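PDB 3B1R: ribokinase, putative from Burkholderia thailandensis, which probably phosphorylates nucleosides, as a magnesium-dependent kinase of the ribokinase (PfkB) family that binds adenine nucleotides. Local coordinates for residues 23-28 and 43-48; 12-17 and 147-152; 51-56 and 297-302. All coordinates share one frame; numbering follows the deposited sequence.

Contact 1 (23-28 and 43-48); sequences MTFEGR and LSFLVP. With AMP (adenosine monophosphate), chain P.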
loop_
_atom_site.group_PDB
_atom_site.type_symbol
_atom_site.label_atom_id
_atom_site.label_comp_id
_atom_site.label_asym_id
_atom_site.label_seq_id
_atom_site.Cartn_x
_atom_site.Cartn_y
_atom_site.Cartn_z
ATOM N N MET A 23 2.648 6.164 3.555
ATOM C CA MET A 23 1.682 6.693 2.615
ATOM C C MET A 23 0.268 6.488 3.159
ATOM O O MET A 23 -0.306 5.398 3.045
ATOM C CB MET A 23 1.843 6.020 1.245
ATOM C CG MET A 23 3.251 6.141 0.628
ATOM S SD MET A 23 4.488 5.000 1.317
ATOM C CE MET A 23 4.506 3.680 0.113
ATOM N N THR A 24 -0.289 7.557 3.728
ATOM C CA THR A 24 -1.601 7.543 4.379
ATOM C C THR A 24 -2.723 8.053 3.477
ATOM O O THR A 24 -2.806 9.254 3.199
ATOM C CB THR A 24 -1.579 8.428 5.648
ATOM O OG1 THR A 24 -1.347 9.795 5.274
ATOM C CG2 THR A 24 -0.479 8.019 6.532
ATOM N N PHE A 25 -3.578 7.140 3.012
ATOM C CA PHE A 25 -4.821 7.511 2.335
ATOM C C PHE A 25 -5.690 8.273 3.324
ATOM O O PHE A 25 -5.932 7.791 4.441
ATOM C CB PHE A 25 -5.562 6.261 1.826
ATOM C CG PHE A 25 -6.874 6.554 1.126
ATOM C CD1 PHE A 25 -6.920 7.396 0.017
ATOM C CD2 PHE A 25 -8.057 5.968 1.567
ATOM C CE1 PHE A 25 -8.127 7.660 -0.633
ATOM C CE2 PHE A 25 -9.266 6.219 0.923
ATOM C CZ PHE A 25 -9.305 7.069 -0.180
ATOM N N GLU A 26 -6.131 9.471 2.935
ATOM C CA GLU A 26 -7.022 10.271 3.784
ATOM C C GLU A 26 -8.424 9.783 3.502
ATOM O O GLU A 26 -9.131 10.356 2.690
ATOM C CB GLU A 26 -6.917 11.767 3.469
ATOM C CG GLU A 26 -5.504 12.267 3.216
ATOM C CD GLU A 26 -4.851 12.848 4.446
ATOM O OE1 GLU A 26 -4.857 12.180 5.504
ATOM O OE2 GLU A 26 -4.321 13.983 4.343
ATOM N N GLY A 27 -8.800 8.691 4.157
ATOM C CA GLY A 27 -10.066 8.009 3.909
ATOM C C GLY A 27 -10.025 6.652 4.580
ATOM O O GLY A 27 -9.180 6.399 5.433
ATOM N N ARG A 28 -10.939 5.774 4.199
ATOM C CA ARG A 28 -10.985 4.457 4.795
ATOM C C ARG A 28 -11.130 3.402 3.727
ATOM O O ARG A 28 -12.092 3.436 2.946
ATOM C CB ARG A 28 -12.094 4.379 5.845
ATOM C CG ARG A 28 -11.707 5.137 7.137
ATOM C CD ARG A 28 -12.911 5.682 7.896
ATOM N NE ARG A 28 -12.635 7.003 8.492
ATOM C CZ ARG A 28 -11.868 7.219 9.559
ATOM N NH1 ARG A 28 -11.272 6.209 10.181
ATOM N NH2 ARG A 28 -11.694 8.453 10.009
ATOM N N LEU A 43 -7.214 1.830 -5.609
ATOM C CA LEU A 43 -7.123 3.228 -5.208
ATOM C C LEU A 43 -5.850 3.810 -5.742
ATOM O O LEU A 43 -4.843 3.104 -5.859
ATOM C CB LEU A 43 -7.106 3.384 -3.686
ATOM C CG LEU A 43 -8.376 3.167 -2.872
ATOM C CD1 LEU A 43 -8.002 3.187 -1.416
ATOM C CD2 LEU A 43 -9.417 4.256 -3.172
ATOM N N SER A 44 -5.893 5.100 -6.060
ATOM C CA SER A 44 -4.703 5.831 -6.441
ATOM C C SER A 44 -4.857 7.248 -5.938
ATOM O O SER A 44 -5.658 8.021 -6.472
ATOM C CB SER A 44 -4.490 5.799 -7.956
ATOM O OG SER A 44 -3.188 6.259 -8.306
ATOM N N PHE A 45 -4.100 7.582 -4.902
ATOM C CA PHE A 45 -4.252 8.854 -4.210
ATOM C C PHE A 45 -2.996 9.695 -4.335
ATOM O O PHE A 45 -1.890 9.176 -4.339
ATOM C CB PHE A 45 -4.656 8.657 -2.733
ATOM C CG PHE A 45 -3.680 7.837 -1.910
ATOM C CD1 PHE A 45 -2.797 8.463 -1.036
ATOM C CD2 PHE A 45 -3.682 6.446 -1.968
ATOM C CE1 PHE A 45 -1.913 7.725 -0.254
ATOM C CE2 PHE A 45 -2.795 5.694 -1.202
ATOM C CZ PHE A 45 -1.904 6.340 -0.334
ATOM N N LEU A 46 -3.186 11.004 -4.441
ATOM C CA LEU A 46 -2.094 11.939 -4.713
ATOM C C LEU A 46 -1.327 12.261 -3.440
ATOM O O LEU A 46 -1.925 12.554 -2.411
ATOM C CB LEU A 46 -2.628 13.220 -5.377
ATOM C CG LEU A 46 -3.959 13.903 -4.975
ATOM C CD1 LEU A 46 -4.392 14.888 -6.070
ATOM C CD2 LEU A 46 -5.130 12.929 -4.677
ATOM N N VAL A 47 -0.002 12.175 -3.501
ATOM C CA VAL A 47 0.819 12.486 -2.335
ATOM C C VAL A 47 1.972 13.384 -2.722
ATOM O O VAL A 47 2.504 13.270 -3.830
ATOM C CB VAL A 47 1.372 11.224 -1.615
ATOM C CG1 VAL A 47 0.246 10.400 -1.020
ATOM C CG2 VAL A 47 2.236 10.388 -2.550
ATOM N N PRO A 48 2.378 14.273 -1.797
ATOM C CA PRO A 48 3.463 15.182 -2.107
ATOM C C PRO A 48 4.810 14.521 -1.845
ATOM O O PRO A 48 4.885 13.303 -1.643
ATOM C CB PRO A 48 3.229 16.344 -1.135
ATOM C CG PRO A 48 2.459 15.755 0.018
ATOM C CD PRO A 48 1.932 14.407 -0.394
HETATM P P AMP P . -2.745 -0.673 -15.018
HETATM O O1P AMP P . -1.993 -0.774 -16.320
HETATM O O2P AMP P . -4.219 -0.372 -15.202
HETATM O O3P AMP P . -2.438 -1.795 -14.063
HETATM O "O5'" AMP P . -2.113 0.663 -14.363
HETATM C "C5'" AMP P . -0.790 0.662 -13.805
HETATM C "C4'" AMP P . -0.101 1.960 -14.214
HETATM O "O4'" AMP P . -0.895 3.054 -13.758
HETATM C "C3'" AMP P . 1.282 2.154 -13.602
HETATM O "O3'" AMP P . 2.293 2.105 -14.635
HETATM C "C2'" AMP P . 1.234 3.524 -12.932
HETATM O "O2'" AMP P . 2.315 4.373 -13.325
HETATM C "C1'" AMP P . -0.055 4.153 -13.436
HETATM N N9 AMP P . -0.762 4.985 -12.448
HETATM C C8 AMP P . -1.043 4.642 -11.179
HETATM N N7 AMP P . -1.725 5.624 -10.539
HETATM C C5 AMP P . -1.898 6.626 -11.413
HETATM C C6 AMP P . -2.544 7.960 -11.383
HETATM N N6 AMP P . -3.148 8.422 -10.256
HETATM N N1 AMP P . -2.493 8.710 -12.507
HETATM C C2 AMP P . -1.909 8.262 -13.643
HETATM N N3 AMP P . -1.302 7.061 -13.745
HETATM C C4 AMP P . -1.265 6.205 -12.677
#
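Phe25 and Phe45 meet in the small β-sheet lid of this ribokinase-type subunit, where strand 43-46 packs beside the end of strand 18-24 without pairing with it. No hydrogen bond joins the two segments; they meet through apolar and CH-pi contacts. Phe25 CB stands over the Phe45 ring, 4.1 Å from its centroid and only 9° off the normal, a CH-pi contact. The two rings are neither stacked nor edge-to-face: their centroids are 5.5 Å apart and their planes meet at 59°. Phe45 CB lies at the edge of the Phe25 ring, near its plane, 3.8 Å from Phe25 CD1. With CG anti to the backbone N, Phe25 also offers a face to Leu43, whose CD1 sits 4.1 Å from the Phe25 centroid and 13° from the ring normal. The opposite face is met by the backbone, Gly27 N lying 3.8 Å above the ring plane. His32 adds an edge-to-face ring contact with Phe25. At the strand end Met23 contributes its CB, 4.1 Å from Phe45 CZ, while the rest of its chain bends away from strand 43-46.

Ser44, between Leu43 and Phe45, points away from segment 23-28, and its OG donates a 2.7 Å hydrogen bond to N7 of the AMP in chain P. That nucleotide is held otherwise by the second subunit, through residues including its Asp20, Gln121 and Asn60. Residues 43-46 also pair in a parallel ladder with a strand of that subunit, and Phe45 packs on its Ala124. One face of the strand thus rests on its own lid, consistent with the β-clasp by which lids of ribokinase-type dimers pair, here with Ser44 reaching the nucleotide of the second subunit.

Contact 2 (12-17 and 147-152); sequences LICGSI and AIVGPD. With AMP (adenosine monophosphate), chain G.
Ser16 and Pro151 meet the flat adenine of AMP from different sides: Ser16 OG approaches close to the ring plane at N3, whereas Pro151 CB stands over one face near C2, 3.5 Å away. Both follow a parallel strand pair of the central Rossmann-like α/β sheet, with Leu12, Cys14, Ala147 and Val149 on one face and Ile13 and Ile148 on the other. Helix 154-166 packs against the Cys14 face and helix 57-67 against Ile13.

Strands 12-14 and 147-149 run 3° from parallel. Leu12 O accepts Ile148 N at 2.9 Å, Cys14 N returns a bond to Ile148 O, and Gly150 N reaches Cys14 O at 2.7 Å, with an N-H...O angle of 153°. Branched methyls fill the isoleucine face, Ile13 CG2 meeting Ile148 CG2 at 3.9 Å. Beyond the strands, Ser16 N donates to Pro151 O over 2.9 Å, more bent at 137°, which ties together the two loops that contact adenine. Ser16 OG accepts from Cys57 N, a bond that probably helps orient the hydroxyl, and donates to AMP N3 at 2.8 Å.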
loop_
_atom_site.group_PDB
_atom_site.type_symbol
_atom_site.label_atom_id
_atom_site.label_comp_id
_atom_site.label_asym_id
_atom_site.label_seq_id
_atom_site.Cartn_x
_atom_site.Cartn_y
_atom_site.Cartn_z
ATOM N N LEU A 12 13.049 -1.991 29.694
ATOM C CA LEU A 12 13.703 -2.530 28.502
ATOM C C LEU A 12 12.720 -2.649 27.349
ATOM O O LEU A 12 11.667 -3.279 27.466
ATOM C CB LEU A 12 14.387 -3.877 28.797
ATOM C CG LEU A 12 15.222 -4.486 27.666
ATOM C CD1 LEU A 12 16.506 -3.721 27.398
ATOM C CD2 LEU A 12 15.543 -5.961 27.925
ATOM N N ILE A 13 13.074 -2.036 26.226
ATOM C CA ILE A 13 12.158 -1.921 25.115
ATOM C C ILE A 13 12.742 -2.673 23.928
ATOM O O ILE A 13 13.632 -2.177 23.238
ATOM C CB ILE A 13 11.824 -0.427 24.822
ATOM C CG1 ILE A 13 11.135 0.173 26.055
ATOM C CG2 ILE A 13 10.959 -0.287 23.576
ATOM C CD1 ILE A 13 10.851 1.635 25.985
ATOM N N CYS A 14 12.246 -3.896 23.728
ATOM C CA CYS A 14 12.753 -4.815 22.714
ATOM C C CYS A 14 11.852 -4.793 21.471
ATOM O O CYS A 14 10.639 -5.003 21.566
ATOM C CB CYS A 14 12.808 -6.243 23.264
ATOM S SG CYS A 14 13.765 -6.527 24.796
ATOM N N GLY A 15 12.445 -4.552 20.308
ATOM C CA GLY A 15 11.671 -4.439 19.078
ATOM C C GLY A 15 12.445 -3.808 17.937
ATOM O O GLY A 15 13.593 -3.393 18.094
ATOM N N SER A 16 11.814 -3.736 16.777
ATOM C CA SER A 16 12.486 -3.236 15.584
ATOM C C SER A 16 12.910 -1.787 15.774
ATOM O O SER A 16 12.260 -1.038 16.500
ATOM C CB SER A 16 11.568 -3.348 14.366
ATOM O OG SER A 16 10.331 -2.672 14.588
ATOM N N ILE A 17 14.029 -1.424 15.152
ATOM C CA ILE A 17 14.405 -0.019 14.980
ATOM C C ILE A 17 14.557 0.170 13.467
ATOM O O ILE A 17 15.347 -0.513 12.822
ATOM C CB ILE A 17 15.719 0.350 15.721
ATOM C CG1 ILE A 17 15.766 -0.310 17.109
ATOM C CG2 ILE A 17 15.830 1.862 15.850
ATOM C CD1 ILE A 17 17.152 -0.381 17.717
ATOM N N ALA A 147 9.631 -4.819 30.957
ATOM C CA ALA A 147 10.058 -4.821 29.567
ATOM C C ALA A 147 8.885 -4.969 28.641
ATOM O O ALA A 147 7.763 -5.242 29.080
ATOM C CB ALA A 147 11.082 -5.918 29.302
ATOM N N ILE A 148 9.153 -4.767 27.356
ATOM C CA ILE A 148 8.221 -5.105 26.307
ATOM C C ILE A 148 9.011 -5.820 25.226
ATOM O O ILE A 148 10.172 -5.494 24.950
ATOM C CB ILE A 148 7.440 -3.860 25.758
ATOM C CG1 ILE A 148 6.338 -4.288 24.765
ATOM C CG2 ILE A 148 8.406 -2.834 25.154
ATOM C CD1 ILE A 148 5.183 -3.256 24.576
ATOM N N VAL A 149 8.398 -6.854 24.679
ATOM C CA VAL A 149 8.960 -7.534 23.549
ATOM C C VAL A 149 7.955 -7.281 22.457
ATOM O O VAL A 149 6.789 -7.697 22.559
ATOM C CB VAL A 149 9.173 -9.030 23.842
ATOM C CG1 VAL A 149 9.599 -9.803 22.587
ATOM C CG2 VAL A 149 10.214 -9.174 24.940
ATOM N N GLY A 150 8.420 -6.562 21.438
ATOM C CA GLY A 150 7.638 -6.197 20.265
ATOM C C GLY A 150 8.129 -6.817 18.970
ATOM O O GLY A 150 9.100 -7.578 18.973
ATOM N N PRO A 151 7.463 -6.487 17.844
ATOM C CA PRO A 151 7.817 -7.069 16.548
ATOM C C PRO A 151 9.292 -6.873 16.271
ATOM O O PRO A 151 9.838 -5.788 16.512
ATOM C CB PRO A 151 6.971 -6.272 15.546
ATOM C CG PRO A 151 5.858 -5.690 16.355
ATOM C CD PRO A 151 6.440 -5.430 17.713
ATOM N N ASP A 152 9.925 -7.928 15.783
ATOM C CA ASP A 152 11.363 -7.993 15.681
ATOM C C ASP A 152 11.683 -9.206 14.832
ATOM O O ASP A 152 10.774 -9.868 14.327
ATOM C CB ASP A 152 11.949 -8.189 17.089
ATOM C CG ASP A 152 13.180 -7.376 17.331
ATOM O OD1 ASP A 152 13.798 -6.915 16.356
ATOM O OD2 ASP A 152 13.536 -7.184 18.520
HETATM P P AMP G . 2.464 0.394 15.099
HETATM O O1P AMP G . 1.806 -0.851 15.669
HETATM O O2P AMP G . 1.589 1.212 14.179
HETATM O O3P AMP G . 3.130 1.246 16.156
HETATM O "O5'" AMP G . 3.689 -0.158 14.218
HETATM C "C5'" AMP G . 4.314 0.608 13.191
HETATM C "C4'" AMP G . 5.785 0.226 13.192
HETATM O "O4'" AMP G . 5.909 -1.130 12.778
HETATM C "C3'" AMP G . 6.578 1.039 12.176
HETATM O "O3'" AMP G . 7.294 2.097 12.859
HETATM C "C2'" AMP G . 7.428 0.003 11.427
HETATM O "O2'" AMP G . 8.811 0.359 11.416
HETATM C "C1'" AMP G . 7.202 -1.285 12.230
HETATM N N9 AMP G . 7.102 -2.546 11.497
HETATM C C8 AMP G . 6.332 -2.769 10.417
HETATM N N7 AMP G . 6.429 -4.045 10.014
HETATM C C5 AMP G . 7.275 -4.654 10.863
HETATM C C6 AMP G . 7.817 -6.008 10.978
HETATM N N6 AMP G . 7.437 -6.943 10.078
HETATM N N1 AMP G . 8.665 -6.253 12.000
HETATM C C2 AMP G . 9.035 -5.305 12.887
HETATM N N3 AMP G . 8.583 -4.032 12.827
HETATM C C4 AMP G . 7.715 -3.667 11.848
HETATM O O HOH W 1 15.830 -5.139 16.510
#

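Contact 3 (51-56 and 297-302); sequences RREFGG and PQTYAP. With AMP (adenosine monophosphate), chain G.
Pro297 and Gln298 close on the backbone of Phe54 and Gly55, the end of a lid-sheet strand, and this half of the contact is tight while the Glu53-Thr299 half is loose. In the tight part the Pro297 CG lies 3.3 Å from Phe54 O and also reaches Gly55 CA. The Gln298 chain, extended beyond CG, runs past the same carbonyl: its NE2 comes within 3.2 Å of Phe54 O, but the angle is too poor for a hydrogen bond. Instead OE1 accepts from Arg89 NH2, and NE2 is hydrogen-bonded to Asn60 OD1 and Tyr86 OH, which fixes the rotation of the flat amide. A water makes the polar join, donating to Phe54 O at 2.9 Å and accepting from Gln298 N at 2.8 Å.

Toward solvent the fit is slack. Glu53 OE1 and Thr299 OG1 are 3.8 Å apart, and the threonine hydroxyl bonds to Gln295 O rather than across the contact; Thr299 is itself exposed.

Next to the tight part lies the AMP ribose. Gly55 CA packs 3.7 Å from O3', into which a CB would run. Gly56 N, at the N-cap of helix 57-67, donates to O3' at 2.9 Å with an N-H...O angle of 145°, and weakly to O2'. This glycine pair resembles that of other ribokinase-family kinases. Asn60 ND2 also bonds the AMP, so the chemistry suggests that Gln298 is a second-shell residue that probably helps position Asn60.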
loop_
_atom_site.group_PDB
_atom_site.type_symbol
_atom_site.label_atom_id
_atom_site.label_comp_id
_atom_site.label_asym_id
_atom_site.label_seq_id
_atom_site.Cartn_x
_atom_site.Cartn_y
_atom_site.Cartn_z
ATOM N N ARG A 51 9.279 11.957 2.658
ATOM C CA ARG A 51 9.954 12.334 3.903
ATOM C C ARG A 51 10.138 11.064 4.753
ATOM O O ARG A 51 9.169 10.543 5.299
ATOM C CB ARG A 51 9.127 13.358 4.702
ATOM C CG ARG A 51 8.926 14.730 4.031
ATOM C CD ARG A 51 8.645 15.832 5.055
ATOM N NE ARG A 51 9.853 16.215 5.790
ATOM C CZ ARG A 51 9.867 16.956 6.897
ATOM N NH1 ARG A 51 8.733 17.413 7.421
ATOM N NH2 ARG A 51 11.025 17.239 7.486
ATOM N N ARG A 52 11.370 10.566 4.846
ATOM C CA ARG A 52 11.669 9.358 5.633
ATOM C C ARG A 52 11.500 9.633 7.145
ATOM O O ARG A 52 11.998 10.636 7.646
ATOM C CB ARG A 52 13.074 8.851 5.278
ATOM C CG ARG A 52 13.565 7.618 6.042
ATOM C CD ARG A 52 14.860 7.087 5.433
ATOM N NE ARG A 52 14.565 6.137 4.367
ATOM C CZ ARG A 52 15.152 4.953 4.201
ATOM N NH1 ARG A 52 14.767 4.178 3.198
ATOM N NH2 ARG A 52 16.128 4.550 5.010
ATOM N N GLU A 53 10.776 8.765 7.860
ATOM C CA GLU A 53 10.520 8.973 9.303
ATOM C C GLU A 53 11.356 8.064 10.203
ATOM O O GLU A 53 11.883 7.042 9.760
ATOM C CB GLU A 53 9.041 8.758 9.656
ATOM C CG GLU A 53 8.024 9.270 8.668
ATOM C CD GLU A 53 7.549 10.678 8.957
ATOM O OE1 GLU A 53 8.127 11.342 9.847
ATOM O OE2 GLU A 53 6.588 11.117 8.286
ATOM N N PHE A 54 11.474 8.445 11.474
ATOM C CA PHE A 54 12.045 7.576 12.498
ATOM C C PHE A 54 10.960 6.682 13.080
ATOM O O PHE A 54 9.939 7.167 13.559
ATOM C CB PHE A 54 12.713 8.412 13.594
ATOM C CG PHE A 54 13.805 9.293 13.071
ATOM C CD1 PHE A 54 13.534 10.602 12.688
ATOM C CD2 PHE A 54 15.101 8.800 12.927
ATOM C CE1 PHE A 54 14.546 11.413 12.185
ATOM C CE2 PHE A 54 16.116 9.601 12.421
ATOM C CZ PHE A 54 15.841 10.908 12.048
ATOM N N GLY A 55 11.181 5.373 13.016
ATOM C CA GLY A 55 10.183 4.407 13.448
ATOM C C GLY A 55 10.782 3.119 13.962
ATOM O O GLY A 55 11.866 3.118 14.571
ATOM N N GLY A 56 10.078 2.021 13.711
ATOM C CA GLY A 56 10.387 0.746 14.352
ATOM C C GLY A 56 9.683 0.678 15.694
ATOM O O GLY A 56 9.583 1.685 16.406
ATOM N N PRO A 297 5.083 8.083 13.085
ATOM C CA PRO A 297 4.959 7.517 14.428
ATOM C C PRO A 297 5.437 8.428 15.562
ATOM O O PRO A 297 4.958 8.311 16.685
ATOM C CB PRO A 297 5.818 6.253 14.352
ATOM C CG PRO A 297 6.754 6.481 13.225
ATOM C CD PRO A 297 6.032 7.331 12.243
ATOM N N GLN A 298 6.364 9.331 15.262
ATOM C CA GLN A 298 7.007 10.112 16.299
ATOM C C GLN A 298 7.061 11.612 15.985
ATOM O O GLN A 298 8.025 12.284 16.351
ATOM C CB GLN A 298 8.425 9.591 16.500
ATOM C CG GLN A 298 8.567 8.100 16.830
ATOM C CD GLN A 298 10.020 7.701 16.850
ATOM O OE1 GLN A 298 10.882 8.561 17.007
ATOM N NE2 GLN A 298 10.311 6.413 16.655
ATOM N N THR A 299 6.027 12.129 15.329
ATOM C CA THR A 299 5.977 13.538 14.924
ATOM C C THR A 299 5.253 14.386 15.964
ATOM O O THR A 299 5.530 15.570 16.115
ATOM C CB THR A 299 5.331 13.682 13.538
ATOM O OG1 THR A 299 6.219 13.115 12.573
ATOM C CG2 THR A 299 5.081 15.143 13.170
ATOM N N TYR A 300 4.329 13.772 16.694
ATOM C CA TYR A 300 3.784 14.414 17.881
ATOM C C TYR A 300 4.912 14.639 18.895
ATOM O O TYR A 300 5.810 13.810 19.001
ATOM C CB TYR A 300 2.641 13.575 18.465
ATOM C CG TYR A 300 3.029 12.321 19.228
ATOM C CD1 TYR A 300 3.843 11.340 18.653
ATOM C CD2 TYR A 300 2.538 12.102 20.513
ATOM C CE1 TYR A 300 4.185 10.187 19.351
ATOM C CE2 TYR A 300 2.867 10.956 21.222
ATOM C CZ TYR A 300 3.692 9.996 20.632
ATOM O OH TYR A 300 4.026 8.849 21.323
ATOM N N ALA A 301 4.891 15.779 19.583
ATOM C CA ALA A 301 5.844 16.064 20.661
ATOM C C ALA A 301 5.219 16.892 21.805
ATOM O O ALA A 301 5.657 18.018 22.088
ATOM C CB ALA A 301 7.133 16.728 20.120
ATOM N N PRO A 302 4.187 16.335 22.468
ATOM C CA PRO A 302 3.586 17.042 23.596
ATOM C C PRO A 302 4.578 17.122 24.757
ATOM O O PRO A 302 5.422 16.235 24.891
ATOM C CB PRO A 302 2.407 16.140 23.977
ATOM C CG PRO A 302 2.837 14.757 23.526
ATOM C CD PRO A 302 3.573 15.010 22.251
HETATM P P AMP G . 2.464 0.394 15.099
HETATM O O1P AMP G . 1.806 -0.851 15.669
HETATM O O2P AMP G . 1.589 1.212 14.179
HETATM O O3P AMP G . 3.130 1.246 16.156
HETATM O "O5'" AMP G . 3.689 -0.158 14.218
HETATM C "C5'" AMP G . 4.314 0.608 13.191
HETATM C "C4'" AMP G . 5.785 0.226 13.192
HETATM O "O4'" AMP G . 5.909 -1.130 12.778
HETATM C "C3'" AMP G . 6.578 1.039 12.176
HETATM O "O3'" AMP G . 7.294 2.097 12.859
HETATM C "C2'" AMP G . 7.428 0.003 11.427
HETATM O "O2'" AMP G . 8.811 0.359 11.416
HETATM C "C1'" AMP G . 7.202 -1.285 12.230
HETATM N N9 AMP G . 7.102 -2.546 11.497
HETATM C C8 AMP G . 6.332 -2.769 10.417
HETATM N N7 AMP G . 6.429 -4.045 10.014
HETATM C C5 AMP G . 7.275 -4.654 10.863
HETATM C C6 AMP G . 7.817 -6.008 10.978
HETATM N N6 AMP G . 7.437 -6.943 10.078
HETATM N N1 AMP G . 8.665 -6.253 12.000
HETATM C C2 AMP G . 9.035 -5.305 12.887
HETATM N N3 AMP G . 8.583 -4.032 12.827
HETATM C C4 AMP G . 7.715 -3.667 11.848
HETATM O O HOH W 2 8.331 9.512 13.282
#

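Contact 2 is the core element, with all its touching residues buried in the central sheet and joined by regular backbone bonds. Contact 3 is partly buried, where the loop between helices 277-291 and 304-315 meets a lid strand through a proline, a glutamine and a water. Contact 1 lies farthest out, 23 Å from the chain centre, and is aromatic and apolar. Contacts 1 and 3 both reach the lid sheet, whose strands 18-24 and 53-55 are neighbours. Contacts 2 and 3 touch, Ser16 OG lying 3.4 Å from Gly56 CA, and serve opposite ends of one nucleoside, base and sugar. Contact 1 instead lends Ser44 to the AMP otherwise held by the second subunit.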